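Side-chain contacts in oligogalacturonate lyase (PDB 3PE7), which cleaves oligogalacturonates by beta-elimination in the cytoplasm, folds as a seven-bladed beta-propeller and binds manganese and calcium ions: residues 323-326 with 331-334; 266-271 with 277-282; 289-294 with 360-365; 242-247 with 251-256. All blocks are in the same frame, centred on the assembly; numbering follows the deposited sequence.

Interaction 1: 323-326 with 331-334; sequences YVFN and TQHR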
loop_
_atom_site.group_PDB
_atom_site.type_symbol
_atom_site.label_atom_id
_atom_site.label_comp_id
_atom_site.label_asym_id
_atom_site.label_seq_id
_atom_site.Cartn_x
_atom_site.Cartn_y
_atom_site.Cartn_z
ATOM N N TYR A 323 5.379 -15.559 -1.691
ATOM C CA TYR A 323 4.885 -16.618 -0.816
ATOM C C TYR A 323 3.434 -16.397 -0.475
ATOM O O TYR A 323 3.028 -15.269 -0.220
ATOM C CB TYR A 323 5.668 -16.647 0.498
ATOM C CG TYR A 323 7.130 -16.927 0.310
ATOM C CD1 TYR A 323 7.593 -18.242 0.172
ATOM C CD2 TYR A 323 8.043 -15.881 0.242
ATOM C CE1 TYR A 323 8.957 -18.513 -0.024
ATOM C CE2 TYR A 323 9.419 -16.130 0.071
ATOM C CZ TYR A 323 9.856 -17.450 -0.071
ATOM O OH TYR A 323 11.195 -17.689 -0.263
ATOM N N VAL A 324 2.658 -17.485 -0.441
ATOM C CA VAL A 324 1.276 -17.385 0.036
ATOM C C VAL A 324 1.167 -18.215 1.297
ATOM O O VAL A 324 1.660 -19.358 1.350
ATOM C CB VAL A 324 0.225 -17.825 -1.019
ATOM C CG1 VAL A 324 -1.159 -18.049 -0.369
ATOM C CG2 VAL A 324 0.122 -16.791 -2.116
ATOM N N PHE A 325 0.533 -17.629 2.305
ATOM C CA PHE A 325 0.357 -18.270 3.606
ATOM C C PHE A 325 -1.102 -18.624 3.766
ATOM O O PHE A 325 -1.963 -17.744 3.723
ATOM C CB PHE A 325 0.814 -17.335 4.736
ATOM C CG PHE A 325 2.197 -16.795 4.536
ATOM C CD1 PHE A 325 3.309 -17.509 4.975
ATOM C CD2 PHE A 325 2.394 -15.594 3.874
ATOM C CE1 PHE A 325 4.595 -17.015 4.770
ATOM C CE2 PHE A 325 3.672 -15.091 3.659
ATOM C CZ PHE A 325 4.776 -15.795 4.101
ATOM N N ASN A 326 -1.390 -19.926 3.887
ATOM C CA ASN A 326 -2.756 -20.380 4.132
ATOM C C ASN A 326 -2.979 -20.418 5.634
ATOM O O ASN A 326 -2.413 -21.250 6.354
ATOM C CB ASN A 326 -2.999 -21.747 3.468
ATOM C CG ASN A 326 -4.437 -22.232 3.616
ATOM O OD1 ASN A 326 -5.096 -21.986 4.630
ATOM N ND2 ASN A 326 -4.917 -22.958 2.607
ATOM N N THR A 331 -0.150 -23.615 6.370
ATOM C CA THR A 331 0.823 -23.979 5.329
ATOM C C THR A 331 1.374 -22.766 4.564
ATOM O O THR A 331 0.737 -21.720 4.485
ATOM C CB THR A 331 0.242 -24.975 4.326
ATOM O OG1 THR A 331 -0.960 -24.446 3.770
ATOM C CG2 THR A 331 -0.050 -26.329 5.004
ATOM N N GLN A 332 2.572 -22.935 4.018
ATOM C CA GLN A 332 3.280 -21.879 3.280
ATOM C C GLN A 332 3.573 -22.377 1.871
ATOM O O GLN A 332 3.954 -23.545 1.684
ATOM C CB GLN A 332 4.586 -21.549 3.993
ATOM C CG GLN A 332 5.462 -20.512 3.319
ATOM C CD GLN A 332 6.772 -20.300 4.066
ATOM O OE1 GLN A 332 6.777 -19.910 5.237
ATOM N NE2 GLN A 332 7.888 -20.576 3.394
ATOM N N HIS A 333 3.436 -21.483 0.892
ATOM C CA HIS A 333 3.491 -21.862 -0.524
ATOM C C HIS A 333 4.339 -20.894 -1.318
ATOM O O HIS A 333 4.069 -19.695 -1.344
ATOM C CB HIS A 333 2.070 -21.915 -1.098
ATOM C CG HIS A 333 1.172 -22.822 -0.323
ATOM N ND1 HIS A 333 1.016 -24.156 -0.638
ATOM C CD2 HIS A 333 0.447 -22.608 0.798
ATOM C CE1 HIS A 333 0.210 -24.718 0.244
ATOM N NE2 HIS A 333 -0.140 -23.804 1.134
ATOM N N ARG A 334 5.387 -21.419 -1.944
ATOM C CA ARG A 334 6.214 -20.621 -2.825
ATOM C C ARG A 334 5.525 -20.650 -4.192
ATOM O O ARG A 334 5.614 -21.641 -4.920
ATOM C CB ARG A 334 7.619 -21.215 -2.861
ATOM C CG ARG A 334 8.634 -20.375 -3.557
ATOM C CD ARG A 334 10.024 -20.879 -3.226
ATOM N NE ARG A 334 10.384 -22.048 -4.018
ATOM C CZ ARG A 334 11.576 -22.648 -3.953
ATOM N NH1 ARG A 334 12.527 -22.192 -3.129
ATOM N NH2 ARG A 334 11.825 -23.707 -4.718
HETATM O O HOH W 1 12.466 -20.153 -1.230
#
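Y323 runs alongside R334 across an antiparallel hairpin, and its side chain meets a different partner at nearly every step. Y323 CB lies 3.9 Å from H333 O. Y323 CD1 is 4.0 Å from Q332 NE2, with the ring and amide planes 68° apart, and Y323 CE1 reaches R334 CG at 4.0 Å. At the tip, the Y323 hydroxyl accepts a water hydrogen at 2.9 Å (OH to the water O), and the same water accepts from R334 NH1; D319 is a further hydrogen-bond partner of this hydroxyl. Q332, its chain extended beyond CG and CG anti to the backbone N (chi1 178°), lays its OE1 at the edge of the F325 ring, 3.7 Å from F325 CE1. The other face of the hairpin carries V324, N326, T331 and H333. There T331 OG1 and H333 NE2 are hydrogen-bonded at 2.8 Å, and the same OG1 rests 3.4 Å from N326 CB. V324 and H333 form a hydrogen-bonded pair, each N-H meeting the other's C=O, and N326 N donates to T331 O, in the last two strands of one propeller blade, 331-337 being outermost. The contact is therefore mixed: backbone bonds set the register, aromatic rings press on polar side chains, and water bridges Y323 and R334.

Interaction 2: 266-271 with 277-282; sequences IYSADP and RQLTSM. With CA (calcium ion), chain D.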
loop_
_atom_site.group_PDB
_atom_site.type_symbol
_atom_site.label_atom_id
_atom_site.label_comp_id
_atom_site.label_asym_id
_atom_site.label_seq_id
_atom_site.Cartn_x
_atom_site.Cartn_y
_atom_site.Cartn_z
ATOM N N ILE A 266 4.531 -13.711 11.676
ATOM C CA ILE A 266 3.265 -12.978 11.509
ATOM C C ILE A 266 2.471 -13.025 12.814
ATOM O O ILE A 266 2.299 -14.109 13.406
ATOM C CB ILE A 266 2.388 -13.556 10.361
ATOM C CG1 ILE A 266 3.168 -13.601 9.041
ATOM C CG2 ILE A 266 1.104 -12.771 10.212
ATOM C CD1 ILE A 266 2.428 -14.359 7.922
ATOM N N TYR A 267 2.006 -11.855 13.250
ATOM C CA TYR A 267 1.218 -11.706 14.474
ATOM C C TYR A 267 -0.106 -11.047 14.139
ATOM O O TYR A 267 -0.233 -10.356 13.124
ATOM C CB TYR A 267 1.949 -10.797 15.466
ATOM C CG TYR A 267 2.908 -11.498 16.403
ATOM C CD1 TYR A 267 2.589 -11.690 17.748
ATOM C CD2 TYR A 267 4.131 -11.979 15.942
ATOM C CE1 TYR A 267 3.481 -12.332 18.619
ATOM C CE2 TYR A 267 5.024 -12.622 16.810
ATOM C CZ TYR A 267 4.686 -12.791 18.135
ATOM O OH TYR A 267 5.568 -13.441 18.977
ATOM N N SER A 268 -1.097 -11.270 14.994
ATOM C CA SER A 268 -2.385 -10.611 14.871
ATOM C C SER A 268 -2.671 -9.938 16.199
ATOM O O SER A 268 -2.295 -10.479 17.247
ATOM C CB SER A 268 -3.457 -11.670 14.613
ATOM O OG SER A 268 -4.567 -11.068 13.995
ATOM N N ALA A 269 -3.317 -8.773 16.166
ATOM C CA ALA A 269 -3.789 -8.127 17.395
ATOM C C ALA A 269 -5.283 -7.884 17.280
ATOM O O ALA A 269 -5.732 -7.367 16.268
ATOM C CB ALA A 269 -3.085 -6.805 17.600
ATOM N N ASP A 270 -6.049 -8.262 18.305
ATOM C CA ASP A 270 -7.473 -7.925 18.330
ATOM C C ASP A 270 -7.625 -6.484 18.797
ATOM O O ASP A 270 -7.110 -6.121 19.833
ATOM C CB ASP A 270 -8.241 -8.834 19.275
ATOM C CG ASP A 270 -9.744 -8.630 19.171
ATOM O OD1 ASP A 270 -10.335 -9.167 18.214
ATOM O OD2 ASP A 270 -10.326 -7.910 20.004
ATOM N N PRO A 271 -8.363 -5.667 18.036
ATOM C CA PRO A 271 -8.442 -4.245 18.349
ATOM C C PRO A 271 -9.148 -3.936 19.677
ATOM O O PRO A 271 -8.796 -2.958 20.365
ATOM C CB PRO A 271 -9.199 -3.669 17.143
ATOM C CG PRO A 271 -8.992 -4.630 16.090
ATOM C CD PRO A 271 -8.978 -5.972 16.737
ATOM N N ARG A 277 -1.256 -12.223 19.177
ATOM C CA ARG A 277 -0.988 -13.656 19.020
ATOM C C ARG A 277 -0.067 -13.940 17.840
ATOM O O ARG A 277 -0.232 -13.366 16.765
ATOM C CB ARG A 277 -2.313 -14.407 18.836
ATOM C CG ARG A 277 -3.141 -14.457 20.110
ATOM C CD ARG A 277 -4.175 -15.572 20.002
ATOM N NE ARG A 277 -5.516 -15.040 19.802
ATOM C CZ ARG A 277 -6.547 -15.326 20.596
ATOM N NH1 ARG A 277 -6.391 -16.148 21.633
ATOM N NH2 ARG A 277 -7.736 -14.794 20.353
ATOM N N GLN A 278 0.903 -14.829 18.057
ATOM C CA GLN A 278 1.796 -15.288 16.999
ATOM C C GLN A 278 1.069 -16.313 16.136
ATOM O O GLN A 278 0.580 -17.336 16.637
ATOM C CB GLN A 278 3.062 -15.908 17.600
ATOM C CG GLN A 278 4.079 -16.328 16.569
ATOM C CD GLN A 278 5.316 -16.950 17.194
ATOM O OE1 GLN A 278 6.066 -16.289 17.903
ATOM N NE2 GLN A 278 5.536 -18.216 16.915
ATOM N N LEU A 279 0.997 -16.045 14.842
ATOM C CA LEU A 279 0.263 -16.922 13.938
ATOM C C LEU A 279 1.161 -17.965 13.285
ATOM O O LEU A 279 0.822 -19.154 13.264
ATOM C CB LEU A 279 -0.498 -16.100 12.886
ATOM C CG LEU A 279 -1.454 -15.033 13.426
ATOM C CD1 LEU A 279 -2.144 -14.306 12.271
ATOM C CD2 LEU A 279 -2.491 -15.640 14.401
ATOM N N THR A 280 2.300 -17.518 12.748
ATOM C CA THR A 280 3.195 -18.408 11.993
ATOM C C THR A 280 4.538 -17.737 11.734
ATOM O O THR A 280 4.675 -16.518 11.846
ATOM C CB THR A 280 2.565 -18.876 10.646
ATOM O OG1 THR A 280 3.415 -19.861 10.043
ATOM C CG2 THR A 280 2.371 -17.696 9.660
ATOM N N SER A 281 5.545 -18.546 11.407
ATOM C CA SER A 281 6.831 -18.019 10.996
ATOM C C SER A 281 6.717 -17.713 9.501
ATOM O O SER A 281 5.804 -18.207 8.834
ATOM C CB SER A 281 7.928 -19.052 11.258
ATOM O OG SER A 281 7.633 -20.244 10.556
ATOM N N MET A 282 7.613 -16.880 8.974
ATOM C CA MET A 282 7.611 -16.571 7.546
ATOM C C MET A 282 9.048 -16.314 7.069
ATOM O O MET A 282 9.900 -15.939 7.874
ATOM C CB MET A 282 6.749 -15.326 7.278
ATOM C CG MET A 282 7.305 -14.073 7.917
ATOM S SD MET A 282 6.372 -12.563 7.602
ATOM C CE MET A 282 6.181 -12.540 5.821
HETATM CA CA CA D . -12.557 -8.381 18.440
#
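I266 O takes the N-H of L279 at 2.7 Å (O to N) and also faces T280 N, whose bond to it is long and weak, while I266 N donates to T280 O at 2.8 Å. The side chain of I266 is met branch by branch: I266 CD1 lies beside T280 CG2 at 3.8 Å, CG1 touches M282 SD at 3.7 Å, and CG2 looks toward L279 CD1. On the opposite face of the hairpin, Q278 CB sits over the Y267 ring in a CH-pi contact, 3.8 Å from the centroid and 23° off the ring normal. Having CG anti to its backbone N (chi1 -176°) and an extended chain, Q278 continues across that ring toward the hydroxyl. Two residues of one strand facing one of the other is a classic beta bulge, here L279 and T280 against I266, in the outer hairpin of a propeller blade. Beyond it regular pairing resumes at Y267 and Q278, followed by the hydrogen-bonded pair S268 and R277, and L279 CD1 also covers S268 CB at 3.8 Å. Further out, Y254 meets the Y267 ring with planes about 20° apart, K232 makes a cation-pi contact with it, and L288 packs on I266 and M282. Past the strand end, D270 grips calcium with OD1 at 2.4 Å and OD2 at 2.8 Å; E272 binds the same ion, and T273 N donates to D270 OD2.

Interaction 3: 289-294 with 360-365; sequences MSNYDG and PDDKQI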
loop_
_atom_site.group_PDB
_atom_site.type_symbol
_atom_site.label_atom_id
_atom_site.label_comp_id
_atom_site.label_asym_id
_atom_site.label_seq_id
_atom_site.Cartn_x
_atom_site.Cartn_y
_atom_site.Cartn_z
ATOM N N MET A 289 0.357 -8.708 2.989
ATOM C CA MET A 289 -1.029 -8.341 2.715
ATOM C C MET A 289 -1.912 -9.583 2.800
ATOM O O MET A 289 -1.428 -10.707 2.621
ATOM C CB MET A 289 -1.124 -7.690 1.317
ATOM C CG MET A 289 -2.477 -7.084 0.954
ATOM S SD MET A 289 -3.239 -6.136 2.293
ATOM C CE MET A 289 -4.830 -5.769 1.547
ATOM N N SER A 290 -3.194 -9.375 3.095
ATOM C CA SER A 290 -4.140 -10.500 3.147
ATOM C C SER A 290 -5.294 -10.368 2.150
ATOM O O SER A 290 -5.484 -9.314 1.537
ATOM C CB SER A 290 -4.702 -10.647 4.571
ATOM O OG SER A 290 -5.684 -9.654 4.840
ATOM N N ASN A 291 -6.052 -11.454 1.994
ATOM C CA ASN A 291 -7.348 -11.412 1.332
ATOM C C ASN A 291 -8.381 -10.849 2.321
ATOM O O ASN A 291 -8.021 -10.421 3.416
ATOM C CB ASN A 291 -7.747 -12.797 0.811
ATOM C CG ASN A 291 -8.008 -13.809 1.920
ATOM O OD1 ASN A 291 -7.686 -13.595 3.078
ATOM N ND2 ASN A 291 -8.604 -14.956 1.537
ATOM N N TYR A 292 -9.650 -10.846 1.934
ATOM C CA TYR A 292 -10.650 -10.077 2.696
ATOM C C TYR A 292 -10.796 -10.485 4.160
ATOM O O TYR A 292 -10.885 -9.619 5.040
ATOM C CB TYR A 292 -11.992 -10.133 1.967
ATOM C CG TYR A 292 -13.060 -9.218 2.528
ATOM C CD1 TYR A 292 -13.033 -7.859 2.285
ATOM C CD2 TYR A 292 -14.099 -9.728 3.301
ATOM C CE1 TYR A 292 -14.044 -7.015 2.782
ATOM C CE2 TYR A 292 -15.105 -8.893 3.814
ATOM C CZ TYR A 292 -15.057 -7.548 3.554
ATOM O OH TYR A 292 -16.051 -6.735 4.043
ATOM N N ASP A 293 -10.803 -11.793 4.435
ATOM C CA ASP A 293 -11.026 -12.275 5.807
ATOM C C ASP A 293 -9.762 -12.755 6.509
ATOM O O ASP A 293 -9.838 -13.315 7.591
ATOM C CB ASP A 293 -12.126 -13.372 5.825
ATOM C CG ASP A 293 -11.666 -14.681 5.187
ATOM O OD1 ASP A 293 -12.303 -15.738 5.460
ATOM O OD2 ASP A 293 -10.672 -14.673 4.419
ATOM N N GLY A 294 -8.597 -12.539 5.890
ATOM C CA GLY A 294 -7.333 -12.911 6.506
ATOM C C GLY A 294 -7.055 -14.406 6.505
ATOM O O GLY A 294 -6.166 -14.860 7.220
ATOM N N PRO A 360 -9.801 -9.889 -6.578
ATOM C CA PRO A 360 -11.027 -10.038 -5.781
ATOM C C PRO A 360 -11.512 -11.500 -5.630
ATOM O O PRO A 360 -12.178 -11.835 -4.630
ATOM C CB PRO A 360 -12.045 -9.175 -6.559
ATOM C CG PRO A 360 -11.199 -8.076 -7.143
ATOM C CD PRO A 360 -9.918 -8.788 -7.555
ATOM N N ASP A 361 -11.175 -12.354 -6.595
ATOM C CA ASP A 361 -11.590 -13.773 -6.556
ATOM C C ASP A 361 -10.641 -14.702 -5.790
ATOM O O ASP A 361 -10.912 -15.897 -5.655
ATOM C CB ASP A 361 -11.896 -14.305 -7.971
ATOM C CG ASP A 361 -10.674 -14.394 -8.865
ATOM O OD1 ASP A 361 -9.552 -14.134 -8.396
ATOM O OD2 ASP A 361 -10.850 -14.732 -10.060
ATOM N N ASP A 362 -9.538 -14.133 -5.291
ATOM C CA ASP A 362 -8.497 -14.848 -4.541
ATOM C C ASP A 362 -7.760 -15.915 -5.363
ATOM O O ASP A 362 -7.081 -16.771 -4.792
ATOM C CB ASP A 362 -9.049 -15.461 -3.236
ATOM C CG ASP A 362 -9.267 -14.416 -2.158
ATOM O OD1 ASP A 362 -9.856 -14.757 -1.114
ATOM O OD2 ASP A 362 -8.830 -13.259 -2.367
ATOM N N LYS A 363 -7.855 -15.837 -6.693
ATOM C CA LYS A 363 -7.237 -16.858 -7.542
ATOM C C LYS A 363 -5.860 -16.459 -8.046
ATOM O O LYS A 363 -5.078 -17.315 -8.499
ATOM C CB LYS A 363 -8.136 -17.181 -8.739
ATOM C CG LYS A 363 -9.548 -17.676 -8.358
ATOM C CD LYS A 363 -9.610 -19.159 -8.114
ATOM C CE LYS A 363 -11.025 -19.613 -7.647
ATOM N NZ LYS A 363 -12.056 -19.001 -8.504
ATOM N N GLN A 364 -5.562 -15.166 -7.968
ATOM C CA GLN A 364 -4.320 -14.633 -8.517
ATOM C C GLN A 364 -3.702 -13.612 -7.583
ATOM O O GLN A 364 -4.382 -13.044 -6.744
ATOM C CB GLN A 364 -4.577 -13.955 -9.851
ATOM C CG GLN A 364 -5.018 -14.888 -10.943
ATOM C CD GLN A 364 -5.496 -14.122 -12.126
ATOM O OE1 GLN A 364 -6.486 -13.386 -12.048
ATOM N NE2 GLN A 364 -4.792 -14.257 -13.233
ATOM N N ILE A 365 -2.410 -13.377 -7.741
ATOM C CA ILE A 365 -1.797 -12.237 -7.084
ATOM C C ILE A 365 -1.273 -11.222 -8.104
ATOM O O ILE A 365 -0.739 -11.593 -9.169
ATOM C CB ILE A 365 -0.697 -12.662 -6.078
ATOM C CG1 ILE A 365 0.279 -13.646 -6.709
ATOM C CG2 ILE A 365 -1.342 -13.287 -4.789
ATOM C CD1 ILE A 365 1.527 -13.892 -5.844
HETATM O O HOH W 2 -11.087 -12.688 0.014
#
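N291 and D362 make the direct bond of this contact, and a water adds a second link from D362 to Y292 N. The tight part is the side-chain pair. N291 ND2 donates to D362 OD1 at 2.9 Å with an N-H...O angle of 156°; the acceptor lies close to the amide plane, but the donor stands 49° out of the carboxylate plane, so the aspartate is approached from above. Just behind the bond, N291 CB lies 3.4 Å from D362 OD2, so both carboxylate oxygens lean on the asparagine. What turns the amide this way is a first torsion placing CG between the backbone N and the carbonyl carbon (chi1 66°). Its orientation is then fixed from within its own loop, because L296 N donates to N291 OD1 and S295 OG bonds to ND2. The loose side is bridged by water: one molecule donates to D362 OD1 at 2.7 Å and accepts from Y292 N at 3.0 Å. Only 83 Å² is buried in all, with N291 enclosed and D362 partly exposed. On the D362 side an Asx turn shapes the loop, D361 OD1 accepting from K363 N at 2.9 Å. N291 heads a type I turn leaving strand 287-290, D362 precedes strand 364-369, and F358 of strand 357-358 packs against N291, so the contact links loops of two different propeller sheets.

Interaction 4: 242-247 with 251-256; sequences HEFWVP and ALVYVS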
loop_
_atom_site.group_PDB
_atom_site.type_symbol
_atom_site.label_atom_id
_atom_site.label_comp_id
_atom_site.label_asym_id
_atom_site.label_seq_id
_atom_site.Cartn_x
_atom_site.Cartn_y
_atom_site.Cartn_z
ATOM N N HIS A 242 5.352 -3.586 9.057
ATOM C CA HIS A 242 4.457 -4.127 8.026
ATOM C C HIS A 242 3.011 -4.228 8.481
ATOM O O HIS A 242 2.260 -5.074 7.981
ATOM C CB HIS A 242 4.943 -5.503 7.539
ATOM C CG HIS A 242 6.323 -5.482 6.950
ATOM N ND1 HIS A 242 6.932 -6.611 6.444
ATOM C CD2 HIS A 242 7.202 -4.466 6.771
ATOM C CE1 HIS A 242 8.145 -6.299 6.020
ATOM N NE2 HIS A 242 8.329 -5.000 6.196
ATOM N N GLU A 243 2.619 -3.360 9.415
ATOM C CA GLU A 243 1.257 -3.437 9.958
ATOM C C GLU A 243 0.211 -3.086 8.896
ATOM O O GLU A 243 0.422 -2.223 8.034
ATOM C CB GLU A 243 1.084 -2.577 11.232
ATOM C CG GLU A 243 0.965 -1.057 10.997
ATOM C CD GLU A 243 2.306 -0.378 10.744
ATOM O OE1 GLU A 243 3.373 -1.030 10.929
ATOM O OE2 GLU A 243 2.291 0.821 10.352
ATOM N N PHE A 244 -0.904 -3.806 8.940
ATOM C CA PHE A 244 -2.040 -3.518 8.074
ATOM C C PHE A 244 -3.315 -4.053 8.723
ATOM O O PHE A 244 -3.258 -4.954 9.569
ATOM C CB PHE A 244 -1.872 -4.087 6.651
ATOM C CG PHE A 244 -1.895 -5.591 6.571
ATOM C CD1 PHE A 244 -3.059 -6.268 6.168
ATOM C CD2 PHE A 244 -0.764 -6.339 6.890
ATOM C CE1 PHE A 244 -3.078 -7.673 6.083
ATOM C CE2 PHE A 244 -0.761 -7.726 6.796
ATOM C CZ PHE A 244 -1.926 -8.402 6.388
ATOM N N TRP A 245 -4.451 -3.467 8.351
ATOM C CA TRP A 245 -5.753 -4.003 8.729
ATOM C C TRP A 245 -6.135 -5.155 7.805
ATOM O O TRP A 245 -6.087 -5.014 6.579
ATOM C CB TRP A 245 -6.853 -2.934 8.602
ATOM C CG TRP A 245 -6.839 -1.860 9.684
ATOM C CD1 TRP A 245 -6.580 -0.514 9.506
ATOM C CD2 TRP A 245 -7.087 -2.041 11.076
ATOM N NE1 TRP A 245 -6.674 0.148 10.716
ATOM C CE2 TRP A 245 -6.964 -0.770 11.695
ATOM C CE3 TRP A 245 -7.413 -3.154 11.865
ATOM C CZ2 TRP A 245 -7.171 -0.581 13.066
ATOM C CZ3 TRP A 245 -7.618 -2.972 13.240
ATOM C CH2 TRP A 245 -7.478 -1.691 13.825
ATOM N N VAL A 246 -6.550 -6.283 8.382
ATOM C CA VAL A 246 -7.305 -7.257 7.565
ATOM C C VAL A 246 -8.487 -6.473 6.981
ATOM O O VAL A 246 -9.108 -5.685 7.693
ATOM C CB VAL A 246 -7.808 -8.452 8.402
ATOM C CG1 VAL A 246 -8.441 -9.531 7.497
ATOM C CG2 VAL A 246 -6.659 -9.069 9.193
ATOM N N PRO A 247 -8.781 -6.651 5.680
ATOM C CA PRO A 247 -9.800 -5.786 5.035
ATOM C C PRO A 247 -11.191 -5.874 5.626
ATOM O O PRO A 247 -11.950 -4.922 5.480
ATOM C CB PRO A 247 -9.790 -6.239 3.571
ATOM C CG PRO A 247 -8.370 -6.739 3.349
ATOM C CD PRO A 247 -7.969 -7.384 4.694
ATOM N N ALA A 251 -8.935 -7.645 12.570
ATOM C CA ALA A 251 -7.655 -7.646 13.285
ATOM C C ALA A 251 -6.655 -6.726 12.592
ATOM O O ALA A 251 -6.802 -6.441 11.383
ATOM C CB ALA A 251 -7.089 -9.059 13.359
ATOM N N LEU A 252 -5.658 -6.281 13.367
ATOM C CA LEU A 252 -4.454 -5.650 12.835
ATOM C C LEU A 252 -3.364 -6.718 12.771
ATOM O O LEU A 252 -3.105 -7.407 13.752
ATOM C CB LEU A 252 -4.025 -4.467 13.714
ATOM C CG LEU A 252 -2.985 -3.492 13.145
ATOM C CD1 LEU A 252 -3.585 -2.614 12.040
ATOM C CD2 LEU A 252 -2.419 -2.663 14.266
ATOM N N VAL A 253 -2.760 -6.877 11.597
ATOM C CA VAL A 253 -1.725 -7.896 11.369
ATOM C C VAL A 253 -0.397 -7.174 11.210
ATOM O O VAL A 253 -0.354 -6.058 10.706
ATOM C CB VAL A 253 -2.066 -8.762 10.125
ATOM C CG1 VAL A 253 -0.913 -9.706 9.717
ATOM C CG2 VAL A 253 -3.350 -9.569 10.379
ATOM N N TYR A 254 0.679 -7.809 11.666
ATOM C CA TYR A 254 2.009 -7.211 11.547
ATOM C C TYR A 254 3.081 -8.283 11.607
ATOM O O TYR A 254 2.805 -9.453 11.880
ATOM C CB TYR A 254 2.245 -6.151 12.650
ATOM C CG TYR A 254 2.220 -6.713 14.058
ATOM C CD1 TYR A 254 1.004 -6.870 14.752
ATOM C CD2 TYR A 254 3.410 -7.094 14.697
ATOM C CE1 TYR A 254 0.988 -7.399 16.060
ATOM C CE2 TYR A 254 3.399 -7.609 15.992
ATOM C CZ TYR A 254 2.189 -7.755 16.664
ATOM O OH TYR A 254 2.209 -8.295 17.944
ATOM N N VAL A 255 4.318 -7.857 11.370
ATOM C CA VAL A 255 5.459 -8.758 11.371
ATOM C C VAL A 255 6.351 -8.414 12.564
ATOM O O VAL A 255 6.590 -7.228 12.850
ATOM C CB VAL A 255 6.240 -8.650 10.057
ATOM C CG1 VAL A 255 7.556 -9.436 10.118
ATOM C CG2 VAL A 255 5.397 -9.183 8.926
ATOM N N SER A 256 6.816 -9.446 13.255
ATOM C CA SER A 256 7.649 -9.275 14.438
ATOM C C SER A 256 8.975 -10.028 14.284
ATOM O O SER A 256 9.018 -11.143 13.767
ATOM C CB SER A 256 6.907 -9.799 15.671
ATOM O OG SER A 256 7.745 -9.775 16.825
#
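F244 turns its ring onto V253 because CG sits between its own backbone N and carbonyl carbon (chi1 68°), while W245, with CG beside the backbone N (chi1 -74°), swings its indole over the other face to L252. These pairs belong to the antiparallel hairpin of strands 238-245 and 252-258, the first two strands of a four-stranded propeller blade, and they lie deep in the protein. F244 and V253 are its hydrogen-bonded pair: F244 N donates to V253 O at 2.9 Å, and V253 N returns a bond to F244 O at 2.8 Å. Within this pair V253 CB lies over the face of the F244 ring, 4.0 Å from the centroid, a CH-pi contact between side chains that point the same way. The indole is covered in like manner: L252 CD1 stands 3.8 Å from the centroid of the W245 six-membered ring and only 16° off its normal. A251 O approaches the edge of the same indole, 3.4 Å from W245 CE3. It also accepts from V246 N, with A251 O and V246 N 3.0 Å apart, so one carbonyl serves the backbone and borders the ring. V246 CG2 meets V253 CG2 at 3.6 Å, extending the apolar patch around F244, which strand 287-290 covers through L288 and S290. W245 NE1 donates to I194 O; E243 OE1 forms a salt bridge with R217, and E243 OE2 is hydrogen-bonded to H192. At the far end of the hairpin, V255 CG2 rests 3.9 Å from H242 ND1.

Following the chain from the N terminus, interaction 4 comes first and closes a tight hairpin between strands 238-245 and 252-258. Interaction 2 follows in series and closes the next hairpin of the same blade; the two touch where strands 252-258 and 264-269 lie side by side. Interaction 3 then opens at 289 and closes only at 360-365, a loop of 65 intervening residues that crosses into another blade sheet. Interaction 1, the outer hairpin of the blade beginning with strand 287-290, is nested within that loop. Interactions 1 and 2 meet at F325 and M282, and interactions 3 and 4 at S290 and P247, linking neighbouring blades at outer and inner radii.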